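Local structure of L-Ala-D/L-Glu epimerase, a muconate lactonizing enzyme (Klebsiella pneumoniae subsp. pneumoniae MGH 78578, 3FCP) at residues 15-20 / 368-373; 123-128 / 356-361; 142-147 / 168-173; 196-201 / 222-227; 305-310 / 329-334. The protein belongs to the enolase superfamily, pairing an N-terminal capping domain with a TIM-barrel-like C-terminal domain that holds a magnesium ion. All blocks are in the same frame, centred on the assembly; numbering follows the deposited sequence.

Interaction 1 of 5, residues 15-20 / 368-373; sequences VDVPTI and HFYTRQ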
# COMPACT_ATOMS: atom_id res chain seq x y z
N VAL A 15 33.41 -28.01 24.96
CA VAL A 15 34.78 -27.64 25.29
C VAL A 15 34.85 -26.22 25.82
O VAL A 15 34.33 -25.30 25.19
CB VAL A 15 35.67 -27.76 24.05
CG1 VAL A 15 37.11 -27.48 24.42
CG2 VAL A 15 35.54 -29.15 23.46
N ASP A 16 35.48 -26.05 26.97
CA ASP A 16 35.64 -24.73 27.57
C ASP A 16 37.09 -24.32 27.40
O ASP A 16 37.99 -24.87 28.05
CB ASP A 16 35.26 -24.75 29.05
CG ASP A 16 33.80 -25.10 29.27
OD1 ASP A 16 32.95 -24.55 28.55
OD2 ASP A 16 33.50 -25.92 30.16
N VAL A 17 37.32 -23.37 26.50
CA VAL A 17 38.65 -22.88 26.21
C VAL A 17 38.82 -21.49 26.80
O VAL A 17 37.90 -20.67 26.78
CB VAL A 17 38.91 -22.82 24.69
CG1 VAL A 17 38.90 -24.22 24.12
CG2 VAL A 17 37.84 -21.97 24.01
N PRO A 18 40.02 -21.20 27.34
CA PRO A 18 40.32 -19.90 27.95
C PRO A 18 40.44 -18.77 26.93
O PRO A 18 40.96 -18.96 25.83
CB PRO A 18 41.63 -20.17 28.68
CG PRO A 18 42.31 -21.13 27.76
CD PRO A 18 41.19 -22.10 27.42
N THR A 19 39.96 -17.60 27.32
CA THR A 19 40.02 -16.41 26.48
C THR A 19 41.16 -15.52 26.95
O THR A 19 41.67 -15.68 28.06
CB THR A 19 38.72 -15.61 26.58
OG1 THR A 19 38.56 -15.15 27.93
CG2 THR A 19 37.52 -16.48 26.21
N ILE A 20 41.57 -14.58 26.10
CA ILE A 20 42.64 -13.65 26.44
C ILE A 20 42.17 -12.65 27.49
O ILE A 20 40.99 -12.29 27.55
CB ILE A 20 43.13 -12.88 25.19
CG1 ILE A 20 41.96 -12.09 24.59
CG2 ILE A 20 43.71 -13.85 24.17
CD1 ILE A 20 42.34 -11.22 23.40
N HIS A 368 40.54 -33.32 24.76
CA HIS A 368 40.27 -33.97 26.03
C HIS A 368 40.61 -33.07 27.21
O HIS A 368 39.89 -33.03 28.20
CB HIS A 368 41.05 -35.29 26.12
CG HIS A 368 40.69 -36.27 25.04
ND1 HIS A 368 39.39 -36.63 24.76
CD2 HIS A 368 41.47 -36.94 24.16
CE1 HIS A 368 39.38 -37.49 23.76
NE2 HIS A 368 40.63 -37.70 23.38
N PHE A 369 41.70 -32.32 27.11
CA PHE A 369 42.10 -31.43 28.19
C PHE A 369 41.03 -30.38 28.48
O PHE A 369 40.69 -30.14 29.64
CB PHE A 369 43.41 -30.73 27.84
CG PHE A 369 43.96 -29.87 28.95
CD1 PHE A 369 44.54 -30.46 30.08
CD2 PHE A 369 43.90 -28.48 28.88
CE1 PHE A 369 45.04 -29.67 31.12
CE2 PHE A 369 44.39 -27.69 29.91
CZ PHE A 369 44.96 -28.28 31.04
N TYR A 370 40.49 -29.77 27.43
CA TYR A 370 39.47 -28.73 27.59
C TYR A 370 38.02 -29.20 27.65
O TYR A 370 37.12 -28.38 27.86
CB TYR A 370 39.64 -27.67 26.50
CG TYR A 370 40.94 -26.90 26.59
CD1 TYR A 370 41.22 -26.11 27.71
CD2 TYR A 370 41.89 -26.99 25.58
CE1 TYR A 370 42.43 -25.42 27.81
CE2 TYR A 370 43.11 -26.29 25.68
CZ TYR A 370 43.36 -25.51 26.80
OH TYR A 370 44.55 -24.82 26.89
N THR A 371 37.77 -30.49 27.47
CA THR A 371 36.40 -30.99 27.53
C THR A 371 35.84 -30.72 28.91
O THR A 371 36.50 -30.97 29.92
CB THR A 371 36.33 -32.50 27.25
OG1 THR A 371 36.74 -32.77 25.91
CG2 THR A 371 34.91 -33.02 27.45
N ARG A 372 34.62 -30.20 28.96
CA ARG A 372 33.97 -29.89 30.23
C ARG A 372 33.84 -31.14 31.11
O ARG A 372 34.17 -31.11 32.29
CB ARG A 372 32.58 -29.30 29.98
CG ARG A 372 31.84 -28.90 31.24
CD ARG A 372 30.54 -28.18 30.92
NE ARG A 372 30.78 -26.92 30.22
CZ ARG A 372 29.82 -26.07 29.87
NH1 ARG A 372 28.55 -26.35 30.15
NH2 ARG A 372 30.13 -24.95 29.23
N GLN A 373 33.37 -32.23 30.51
CA GLN A 373 33.20 -33.49 31.24
C GLN A 373 33.06 -34.67 30.29
O GLN A 373 33.90 -35.59 30.36
CB GLN A 373 31.97 -33.42 32.15
CG GLN A 373 31.58 -34.77 32.74
CD GLN A 373 30.29 -34.71 33.53
OE1 GLN A 373 30.24 -34.17 34.63
NE2 GLN A 373 29.23 -35.27 32.95

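Interaction 2 of 5, residues 123-128 / 356-361; sequences LPVSAL and PGLGVE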
# COMPACT_ATOMS: atom_id res chain seq x y z
N LEU A 123 39.41 -32.12 -1.83
CA LEU A 123 39.08 -30.73 -2.12
C LEU A 123 38.69 -29.94 -0.88
O LEU A 123 38.10 -30.48 0.05
CB LEU A 123 37.93 -30.66 -3.13
CG LEU A 123 38.21 -31.14 -4.56
CD1 LEU A 123 36.91 -31.23 -5.34
CD2 LEU A 123 39.18 -30.17 -5.24
N PRO A 124 39.02 -28.64 -0.86
CA PRO A 124 38.66 -27.82 0.30
C PRO A 124 37.15 -27.57 0.24
O PRO A 124 36.55 -27.64 -0.84
CB PRO A 124 39.47 -26.54 0.09
CG PRO A 124 39.60 -26.45 -1.41
CD PRO A 124 39.87 -27.88 -1.80
N VAL A 125 36.53 -27.29 1.38
CA VAL A 125 35.09 -27.04 1.42
C VAL A 125 34.67 -25.95 0.45
O VAL A 125 33.62 -26.05 -0.19
CB VAL A 125 34.65 -26.67 2.85
CG1 VAL A 125 33.16 -26.29 2.86
CG2 VAL A 125 34.92 -27.84 3.79
N SER A 126 35.49 -24.90 0.33
CA SER A 126 35.17 -23.80 -0.59
C SER A 126 34.94 -24.32 -2.01
O SER A 126 34.07 -23.82 -2.74
CB SER A 126 36.31 -22.76 -0.59
OG SER A 126 37.55 -23.34 -0.98
N ALA A 127 35.72 -25.32 -2.42
CA ALA A 127 35.59 -25.91 -3.74
C ALA A 127 34.28 -26.68 -3.85
O ALA A 127 33.63 -26.68 -4.89
CB ALA A 127 36.78 -26.85 -4.03
N LEU A 128 33.90 -27.36 -2.77
CA LEU A 128 32.64 -28.10 -2.76
C LEU A 128 31.49 -27.10 -2.84
O LEU A 128 30.39 -27.44 -3.28
CB LEU A 128 32.49 -28.92 -1.47
CG LEU A 128 33.52 -29.99 -1.09
CD1 LEU A 128 32.96 -30.83 0.06
CD2 LEU A 128 33.84 -30.89 -2.27
N PRO A 356 42.44 -30.50 1.53
CA PRO A 356 41.14 -31.20 1.60
C PRO A 356 40.30 -30.92 2.85
O PRO A 356 40.82 -30.91 3.96
CB PRO A 356 41.53 -32.67 1.47
CG PRO A 356 42.79 -32.61 0.62
CD PRO A 356 43.53 -31.46 1.27
N GLY A 357 39.00 -30.72 2.65
CA GLY A 357 38.11 -30.46 3.77
C GLY A 357 38.22 -29.04 4.29
O GLY A 357 38.46 -28.10 3.53
N LEU A 358 38.03 -28.88 5.60
CA LEU A 358 38.12 -27.56 6.22
C LEU A 358 39.55 -27.05 6.22
O LEU A 358 39.79 -25.84 6.18
CB LEU A 358 37.61 -27.63 7.66
CG LEU A 358 36.12 -27.90 7.87
CD1 LEU A 358 35.88 -28.31 9.32
CD2 LEU A 358 35.33 -26.65 7.52
N GLY A 359 40.50 -27.97 6.28
CA GLY A 359 41.90 -27.57 6.31
C GLY A 359 42.46 -27.48 7.72
O GLY A 359 43.57 -26.99 7.92
N VAL A 360 41.69 -27.91 8.71
CA VAL A 360 42.15 -27.90 10.10
C VAL A 360 41.94 -29.28 10.69
O VAL A 360 41.00 -29.99 10.30
CB VAL A 360 41.42 -26.84 10.96
CG1 VAL A 360 41.75 -25.44 10.45
CG2 VAL A 360 39.92 -27.08 10.94
N GLU A 361 42.80 -29.65 11.63
CA GLU A 361 42.73 -30.97 12.25
C GLU A 361 42.53 -30.86 13.76
O GLU A 361 43.03 -29.93 14.40
CB GLU A 361 44.03 -31.73 11.96
CG GLU A 361 43.88 -33.23 11.82
CD GLU A 361 43.18 -33.64 10.54
OE1 GLU A 361 41.98 -33.36 10.39
OE2 GLU A 361 43.85 -34.23 9.66

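Interaction 3 of 5, residues 142-147 / 168-173; sequences TLASGD and KLKIGA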
# COMPACT_ATOMS: atom_id res chain seq x y z
N THR A 142 37.00 -5.77 16.64
CA THR A 142 35.96 -5.15 17.44
C THR A 142 36.57 -4.44 18.64
O THR A 142 37.48 -4.95 19.29
CB THR A 142 34.91 -6.18 17.92
OG1 THR A 142 34.11 -6.60 16.81
CG2 THR A 142 33.99 -5.57 18.98
N LEU A 143 36.06 -3.24 18.91
CA LEU A 143 36.50 -2.43 20.03
C LEU A 143 35.34 -2.46 21.02
O LEU A 143 34.29 -1.86 20.77
CB LEU A 143 36.79 -1.01 19.55
CG LEU A 143 37.88 -0.94 18.48
CD1 LEU A 143 37.94 0.44 17.86
CD2 LEU A 143 39.22 -1.31 19.09
N ALA A 144 35.52 -3.17 22.12
CA ALA A 144 34.47 -3.29 23.12
C ALA A 144 35.00 -3.44 24.55
O ALA A 144 34.44 -4.20 25.34
CB ALA A 144 33.56 -4.46 22.78
N SER A 145 36.07 -2.73 24.87
CA SER A 145 36.66 -2.80 26.21
C SER A 145 35.82 -2.02 27.21
O SER A 145 36.03 -2.14 28.42
CB SER A 145 38.08 -2.25 26.20
OG SER A 145 38.08 -0.84 26.00
N GLY A 146 34.88 -1.23 26.71
CA GLY A 146 34.05 -0.44 27.59
C GLY A 146 34.72 0.87 27.95
O GLY A 146 34.13 1.71 28.64
N ASP A 147 35.96 1.05 27.49
CA ASP A 147 36.72 2.27 27.76
C ASP A 147 37.15 2.94 26.45
O ASP A 147 37.91 2.37 25.66
CB ASP A 147 37.96 1.96 28.59
CG ASP A 147 38.78 3.20 28.91
OD1 ASP A 147 38.31 4.03 29.72
OD2 ASP A 147 39.89 3.36 28.35
N LYS A 168 34.66 -2.45 14.42
CA LYS A 168 33.26 -2.61 14.81
C LYS A 168 33.16 -2.25 16.28
O LYS A 168 33.78 -2.89 17.13
CB LYS A 168 32.80 -4.05 14.57
CG LYS A 168 31.47 -4.41 15.23
CD LYS A 168 31.03 -5.83 14.88
CE LYS A 168 29.94 -6.32 15.83
NZ LYS A 168 29.31 -7.60 15.38
N LEU A 169 32.40 -1.20 16.59
CA LEU A 169 32.26 -0.77 17.98
C LEU A 169 30.95 -1.27 18.56
O LEU A 169 29.89 -1.15 17.94
CB LEU A 169 32.29 0.76 18.08
CG LEU A 169 33.16 1.54 17.09
CD1 LEU A 169 33.11 3.02 17.48
CD2 LEU A 169 34.57 1.02 17.09
N LYS A 170 31.02 -1.86 19.75
CA LYS A 170 29.81 -2.35 20.38
C LYS A 170 29.30 -1.29 21.35
O LYS A 170 30.06 -0.74 22.15
CB LYS A 170 30.07 -3.67 21.10
CG LYS A 170 30.51 -4.78 20.14
CD LYS A 170 29.97 -6.15 20.53
CE LYS A 170 28.45 -6.23 20.40
NZ LYS A 170 27.93 -7.61 20.68
N ILE A 171 28.02 -0.99 21.24
CA ILE A 171 27.39 0.01 22.09
C ILE A 171 26.00 -0.47 22.44
O ILE A 171 25.60 -1.57 22.04
CB ILE A 171 27.29 1.37 21.37
CG1 ILE A 171 26.52 1.19 20.05
CG2 ILE A 171 28.68 1.92 21.10
CD1 ILE A 171 26.29 2.48 19.29
N GLY A 172 25.25 0.35 23.17
CA GLY A 172 23.91 -0.02 23.56
C GLY A 172 23.80 -0.44 25.01
O GLY A 172 22.71 -0.76 25.49
N ALA A 173 24.92 -0.45 25.73
CA ALA A 173 24.94 -0.84 27.13
C ALA A 173 24.87 0.36 28.07
O ALA A 173 24.68 0.21 29.28
CB ALA A 173 26.19 -1.66 27.43
O HOH W 1 32.81 0.34 21.28

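Interaction 4 of 5, residues 196-201 / 222-227; sequences IRVDVN and DLIEQP. With MG (magnesium ion), chain I.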
# COMPACT_ATOMS: atom_id res chain seq x y z
N ILE A 196 34.46 2.81 10.22
CA ILE A 196 33.87 2.62 11.53
C ILE A 196 32.44 2.10 11.44
O ILE A 196 31.58 2.71 10.80
CB ILE A 196 33.84 3.95 12.34
CG1 ILE A 196 35.24 4.56 12.42
CG2 ILE A 196 33.26 3.69 13.73
CD1 ILE A 196 36.28 3.66 13.09
N ARG A 197 32.20 0.96 12.08
CA ARG A 197 30.87 0.37 12.11
C ARG A 197 30.49 0.24 13.58
O ARG A 197 31.38 0.13 14.43
CB ARG A 197 30.85 -1.03 11.46
CG ARG A 197 31.32 -1.10 10.00
CD ARG A 197 32.82 -1.39 9.91
NE ARG A 197 33.27 -1.57 8.53
CZ ARG A 197 32.99 -2.63 7.77
NH1 ARG A 197 32.24 -3.62 8.25
NH2 ARG A 197 33.45 -2.70 6.53
N VAL A 198 29.20 0.27 13.88
CA VAL A 198 28.76 0.12 15.27
C VAL A 198 27.73 -1.00 15.31
O VAL A 198 27.03 -1.27 14.32
CB VAL A 198 28.13 1.41 15.84
CG1 VAL A 198 29.08 2.59 15.64
CG2 VAL A 198 26.77 1.68 15.19
N ASP A 199 27.63 -1.65 16.46
CA ASP A 199 26.69 -2.73 16.67
C ASP A 199 25.97 -2.47 17.99
O ASP A 199 26.60 -2.46 19.05
CB ASP A 199 27.44 -4.07 16.70
CG ASP A 199 26.53 -5.27 16.91
OD1 ASP A 199 25.30 -5.13 16.72
OD2 ASP A 199 27.05 -6.35 17.25
N VAL A 200 24.66 -2.23 17.92
CA VAL A 200 23.86 -1.96 19.10
C VAL A 200 23.22 -3.25 19.61
O VAL A 200 22.64 -3.29 20.69
CB VAL A 200 22.72 -0.95 18.77
CG1 VAL A 200 22.22 -0.30 20.06
CG2 VAL A 200 23.22 0.10 17.80
N ASN A 201 23.35 -4.31 18.82
CA ASN A 201 22.80 -5.62 19.16
C ASN A 201 21.43 -5.60 19.84
O ASN A 201 21.27 -6.12 20.95
CB ASN A 201 23.81 -6.39 20.03
CG ASN A 201 23.48 -7.88 20.14
OD1 ASN A 201 23.21 -8.55 19.14
ND2 ASN A 201 23.51 -8.40 21.37
N ASP A 222 29.93 4.22 8.98
CA ASP A 222 29.62 3.56 7.71
C ASP A 222 28.53 2.51 7.77
O ASP A 222 27.88 2.23 6.76
CB ASP A 222 30.87 2.89 7.13
CG ASP A 222 31.98 3.88 6.82
OD1 ASP A 222 31.67 5.00 6.38
OD2 ASP A 222 33.16 3.51 6.99
N LEU A 223 28.34 1.91 8.93
CA LEU A 223 27.35 0.85 9.07
C LEU A 223 26.85 0.75 10.50
O LEU A 223 27.64 0.81 11.45
CB LEU A 223 27.99 -0.47 8.64
CG LEU A 223 27.13 -1.73 8.50
CD1 LEU A 223 26.21 -1.60 7.29
CD2 LEU A 223 28.06 -2.94 8.33
N ILE A 224 25.54 0.59 10.66
CA ILE A 224 24.93 0.46 11.98
C ILE A 224 24.27 -0.92 12.02
O ILE A 224 23.35 -1.19 11.25
CB ILE A 224 23.83 1.52 12.20
CG1 ILE A 224 24.41 2.93 12.00
CG2 ILE A 224 23.24 1.38 13.60
CD1 ILE A 224 23.35 4.05 12.02
N GLU A 225 24.75 -1.78 12.91
CA GLU A 225 24.22 -3.14 13.03
C GLU A 225 23.10 -3.31 14.05
O GLU A 225 23.21 -2.86 15.19
CB GLU A 225 25.37 -4.11 13.37
CG GLU A 225 25.00 -5.59 13.27
CD GLU A 225 26.15 -6.51 13.64
OE1 GLU A 225 27.32 -6.05 13.66
OE2 GLU A 225 25.89 -7.70 13.91
N GLN A 226 22.03 -3.97 13.61
CA GLN A 226 20.85 -4.28 14.43
C GLN A 226 20.58 -3.27 15.54
O GLN A 226 20.63 -3.61 16.73
CB GLN A 226 21.02 -5.68 15.03
CG GLN A 226 19.75 -6.32 15.57
CD GLN A 226 18.73 -6.60 14.48
OE1 GLN A 226 19.03 -7.26 13.48
NE2 GLN A 226 17.52 -6.11 14.67
N PRO A 227 20.28 -2.02 15.17
CA PRO A 227 20.01 -0.97 16.16
C PRO A 227 18.82 -1.25 17.06
O PRO A 227 18.85 -0.93 18.25
CB PRO A 227 19.81 0.28 15.29
CG PRO A 227 19.29 -0.29 13.99
CD PRO A 227 20.17 -1.49 13.80
MG MG I . 23.88 -9.47 17.27
O HOH W 2 33.47 5.41 8.96
O HOH W 3 28.65 -3.71 12.65
O HOH W 4 24.09 -7.30 16.02
O HOH W 5 26.01 -8.53 17.98
O HOH W 6 25.25 -11.49 18.12

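Interaction 5 of 5, residues 305-310 / 329-334; sequences EGTVGT and FGPLLL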
# COMPACT_ATOMS: atom_id res chain seq x y z
N GLU A 305 33.22 -18.05 17.06
CA GLU A 305 33.65 -19.44 16.98
C GLU A 305 35.17 -19.55 17.11
O GLU A 305 35.89 -18.58 16.88
CB GLU A 305 33.28 -20.05 15.62
CG GLU A 305 31.80 -20.31 15.35
CD GLU A 305 31.02 -19.09 14.92
OE1 GLU A 305 31.62 -18.03 14.64
OE2 GLU A 305 29.78 -19.20 14.85
N GLY A 306 35.64 -20.74 17.49
CA GLY A 306 37.06 -20.98 17.57
C GLY A 306 37.52 -21.22 16.13
O GLY A 306 36.82 -20.83 15.19
N THR A 307 38.66 -21.87 15.94
CA THR A 307 39.18 -22.12 14.61
C THR A 307 38.31 -22.98 13.69
O THR A 307 38.20 -22.69 12.50
CB THR A 307 40.60 -22.74 14.68
OG1 THR A 307 41.48 -21.83 15.34
CG2 THR A 307 41.13 -23.04 13.28
N VAL A 308 37.70 -24.04 14.22
CA VAL A 308 36.87 -24.91 13.39
C VAL A 308 35.66 -24.17 12.79
O VAL A 308 35.50 -24.13 11.56
CB VAL A 308 36.36 -26.14 14.18
CG1 VAL A 308 35.42 -26.96 13.31
CG2 VAL A 308 37.56 -27.01 14.62
N GLY A 309 34.84 -23.58 13.65
CA GLY A 309 33.66 -22.86 13.19
C GLY A 309 34.02 -21.64 12.35
O GLY A 309 33.29 -21.26 11.43
N THR A 310 35.14 -21.01 12.68
CA THR A 310 35.58 -19.84 11.95
C THR A 310 36.00 -20.20 10.53
O THR A 310 35.56 -19.56 9.58
CB THR A 310 36.74 -19.14 12.68
OG1 THR A 310 36.24 -18.54 13.88
CG2 THR A 310 37.36 -18.06 11.80
N PHE A 329 37.30 -12.99 13.66
CA PHE A 329 38.44 -12.85 14.56
C PHE A 329 38.30 -13.70 15.83
O PHE A 329 39.12 -13.61 16.75
CB PHE A 329 38.61 -11.38 14.95
CG PHE A 329 37.40 -10.78 15.62
CD1 PHE A 329 37.10 -11.08 16.95
CD2 PHE A 329 36.54 -9.93 14.92
CE1 PHE A 329 35.98 -10.55 17.57
CE2 PHE A 329 35.41 -9.39 15.53
CZ PHE A 329 35.13 -9.70 16.86
N GLY A 330 37.25 -14.52 15.86
CA GLY A 330 36.99 -15.38 17.01
C GLY A 330 38.19 -16.10 17.59
O GLY A 330 38.39 -16.09 18.81
N PRO A 331 39.02 -16.75 16.76
CA PRO A 331 40.20 -17.47 17.26
C PRO A 331 41.20 -16.58 17.98
O PRO A 331 41.90 -17.02 18.89
CB PRO A 331 40.80 -18.09 15.99
CG PRO A 331 39.60 -18.28 15.11
CD PRO A 331 38.85 -16.98 15.31
N LEU A 332 41.27 -15.31 17.57
CA LEU A 332 42.21 -14.37 18.16
C LEU A 332 41.86 -13.96 19.59
O LEU A 332 42.66 -13.32 20.27
CB LEU A 332 42.32 -13.12 17.27
CG LEU A 332 42.87 -13.40 15.87
CD1 LEU A 332 42.94 -12.11 15.07
CD2 LEU A 332 44.24 -14.04 15.98
N LEU A 333 40.66 -14.32 20.04
CA LEU A 333 40.24 -13.98 21.40
C LEU A 333 40.57 -15.11 22.39
O LEU A 333 40.41 -14.95 23.59
CB LEU A 333 38.73 -13.74 21.46
CG LEU A 333 38.12 -12.61 20.63
CD1 LEU A 333 36.60 -12.63 20.81
CD2 LEU A 333 38.70 -11.27 21.05
N LEU A 334 41.04 -16.23 21.87
CA LEU A 334 41.34 -17.38 22.71
C LEU A 334 42.83 -17.55 22.99
O LEU A 334 43.67 -17.24 22.15
CB LEU A 334 40.82 -18.66 22.05
CG LEU A 334 39.38 -18.64 21.51
CD1 LEU A 334 39.17 -19.89 20.67
CD2 LEU A 334 38.37 -18.57 22.65
O HOH W 7 35.48 -15.93 14.20

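Interaction 1 of 5, residues 15-20 / 368-373
Arg372 grips the carboxylate of Asp16 side-on, giving one nitrogen to each oxygen. NE reaches OD2 of Asp16 at 2.9 Å, and NH2 meets OD1 of the same residue at 2.9 Å along an almost straight N-H line (174°). Both oxygens use the syn lone pair, and the carboxylate and guanidinium planes lie only 22° apart, so the two groups meet edge to edge in nearly one plane. The arginine starts out extended, with CG anti to its own N, and CB, CG and CD pass alongside Asp16 OD2; the bend at chi3 (-63°) then swings NE and the guanidinium onto the acid. Ser34 on strand 33-42 also bonds to Asp16 OD1, and Glu66 takes Arg372 NH1. In this way the C-terminal tail, just after helix 364-370, is fastened to the end of strand 7-17, the edge strand of the three-stranded antiparallel sheet in the N-terminal capping domain. Backbone pairing adds a bond from Asp16 N to Tyr370 O (3.0 Å). Beside this bond Tyr370 CB presses on Val15 CG1 at 3.3 Å; that methyl lies anti to the valine N. Farther out, the Tyr370 side chain crosses that of Pro18 at about a right angle, its CE1 3.6 Å from CD of the proline, while Asp336 holds the phenol OH.

Interaction 2 of 5, residues 123-128 / 356-361
Leu123 and Gly357 join their backbones through a short bond, Gly357 N to Leu123 O at 2.8 Å, with the N-H pointing almost straight at the oxygen (168°). Two residues past Leu123, Val125 N donates back to the O of the same Gly357 at 3.0 Å. In both bonds the donor stands above the carbonyl plane, by 45° and 51°. The two bonds frame Pro124, whose CA comes within 3.2 Å of Gly357 O in a CA-H...O contact. A similar contact sets Pro356 CA against Leu123 O. Side chains contribute little beyond Val125. Its CG2, anti to the carbonyl carbon, bears on the peptide carbon of Gly357 at 3.5 Å and meets Leu358 CD2 at 3.9 Å. Gly357 has a positive phi; Leu358 after it starts out pointing away, but its CD2 end comes back to the valine.

In the next shell, Asp115 accepts from Leu358 N and His315 donates to Leu358 O, fixing the peptides on both sides of that leucine. Pro124 is the N-cap of helix 125-128, so the pairing also ties down the start of this short helix. Leu123 packs on Leu121 of a second subunit. Val125 and Leu358 lie against helix 307-317, and Leu358 also touches helix 103-121, so the loop after strand 349-351 runs between helices of the N-terminal and barrel domains.

Interaction 3 of 5, residues 142-147 / 168-173
Leu143 and Leu169 lie side by side on one face of a parallel strand pair, pointing the same way, and form its close-packed part. CD1 of Leu143 comes to 3.5 Å from CD2 of Leu169, the methyl that also lies near Leu143 CB. The first torsion of Leu169 is drawn in to -33°, well short of a staggered value, and its CD2 ends nearer the neighbouring strand than its CB direction alone would suggest. Helices 148-158 and 176-189 cover the leucines, the second setting Thr183 and Ile186 against Leu169. Between the strands themselves a sound backbone bond joins Leu143 N to Lys168 O at 2.9 Å.

Thr142 and Lys168 run alongside each other on the other face. Here the threonine OG1 rests beside the lysine's CB, CG and CD, a buried hydroxyl with no polar partner in the model. The Lys168 chain, extended beyond CG, carries NZ away to salt bridges with Glu327, Asp199 and Glu225.

Toward the strand ends the contact slackens. The bond from Lys170 N to Leu143 O is long and weak at 3.4 Å, and a water enters there, donating to Leu143 O at 2.7 Å and to Lys170 O. Exposed Ala144 touches Lys170 only through its CB, 4.0 Å from the CB of the lysine, before the chains diverge. Strands 136-143 and 166-170, joined through helix 148-158, form a beta-alpha-beta unit of the TIM-barrel-like domain, and the Lys170 side chain lies about 6 Å from the magnesium ion.

Interaction 4 of 5, residues 196-201 / 222-227
Asp199 and Glu225 stack their carboxylates in parallel planes, with OD2 of Asp199 3.6 Å from OE1 of Glu225. Both side chains leave the strands with CG anti to the backbone N (chi1 -180° and -170°), and the glutamate stays extended beyond CG, so that its end lies over the shorter acid. On the same face as these acids Arg197 crosses Leu223 at a slant, CG against CB at 3.7 Å; its chain then bends at chi2, and the guanidinium is held by Ser195 and Trp324. On the other face Val198 and Ile224 lie side by side, their CG2 methyls 3.9 Å apart, against helix 206-218. Past the strand ends, Val200 sets CG2 against Pro227 CA.

Backbone bonds between the parallel strands hold this register, among them Val198 N to Leu223 O and Glu225 N to Val198 O (2.7 Å). The pair belongs to the beta-alpha-beta unit of strand 195-199, helix 206-218 and strand 223-225 in the barrel. At the end of the first strand, Asp199 OD1 accepts from Asn201 N in an Asx turn. It is met from above the carboxylate plane, 55° out of it. The turn places Asn201, whose OD1 binds magnesium at 2.2 Å; Asp250 and Glu251 also bind the ion.

Water 5, a magnesium ligand, donates to Asp199 OD2 at 2.5 Å, which makes the aspartate a second-shell partner of the metal. Lys168 NZ forms salt bridges to both Asp199 OD2 and Glu225 OE1, which probably offsets the cost of bringing the two acids so close together.

Interaction 5 of 5, residues 305-310 / 329-334
The Thr310 side chain reaches toward Pro331 and meets its CG and CD, and each atom of it has a part in the contact. CB sits 3.9 Å from Pro331 CG. From there the chain forks: CG2, anti to the backbone N, lies near both CD and CG of the proline, while OG1 stands beside the backbone N (chi1 -69°) and approaches Pro331 CD to 3.4 Å. That hydroxyl is doubly engaged. It donates to Gly306 O at 2.7 Å, one turn back, coming from above the carbonyl plane by 40°, and it accepts from a water that in turn takes the N-H of Gly330. Gly306 O also receives Thr310 N, so one carbonyl is gripped by two donors.

Gly306 is the N-cap of helix 307-317 in the TIM-barrel-like domain, and the contact packs the first turn of that helix against the 3-10 turn 330-333 of the loop that follows it. Around the cap, Leu334 CD1 touches Gly306 CA at 3.9 Å, and Glu51 accepts from Gly306 N. Glu305 O faces Gly330 CA in a CA-H...O contact of 3.4 Å; Gly330, without a side chain, lets this oxygen come so close. On the flank of the proline, Thr307 crosses it at about a right angle, with OG1 3.9 Å from Pro331 CB, and Asp337 accepts from the threonine's backbone N.

Overall arrangement
Interactions 3 and 4 are neighbours in the barrel sheet, their centres 10 Å apart: strands 166-170 and 195-199 pair directly, with Leu169 N bonded to Arg197 O and Leu169 O to Asp199 N. Interaction 5 follows them along the chain and touches interaction 3 where Phe329 packs on Thr142. It also meets interaction 2, where Val360 packs on Thr307, and interaction 1, where Ile20 pairs with Leu333 and so links capping domain and barrel. Interaction 1 encloses the other four along the chain, and interaction 2 encloses 3, 4 and 5. Interaction 2 lies about 32 Å between centres from interaction 4, which holds the magnesium ligand Asn201, on the opposite side of the chain's centre.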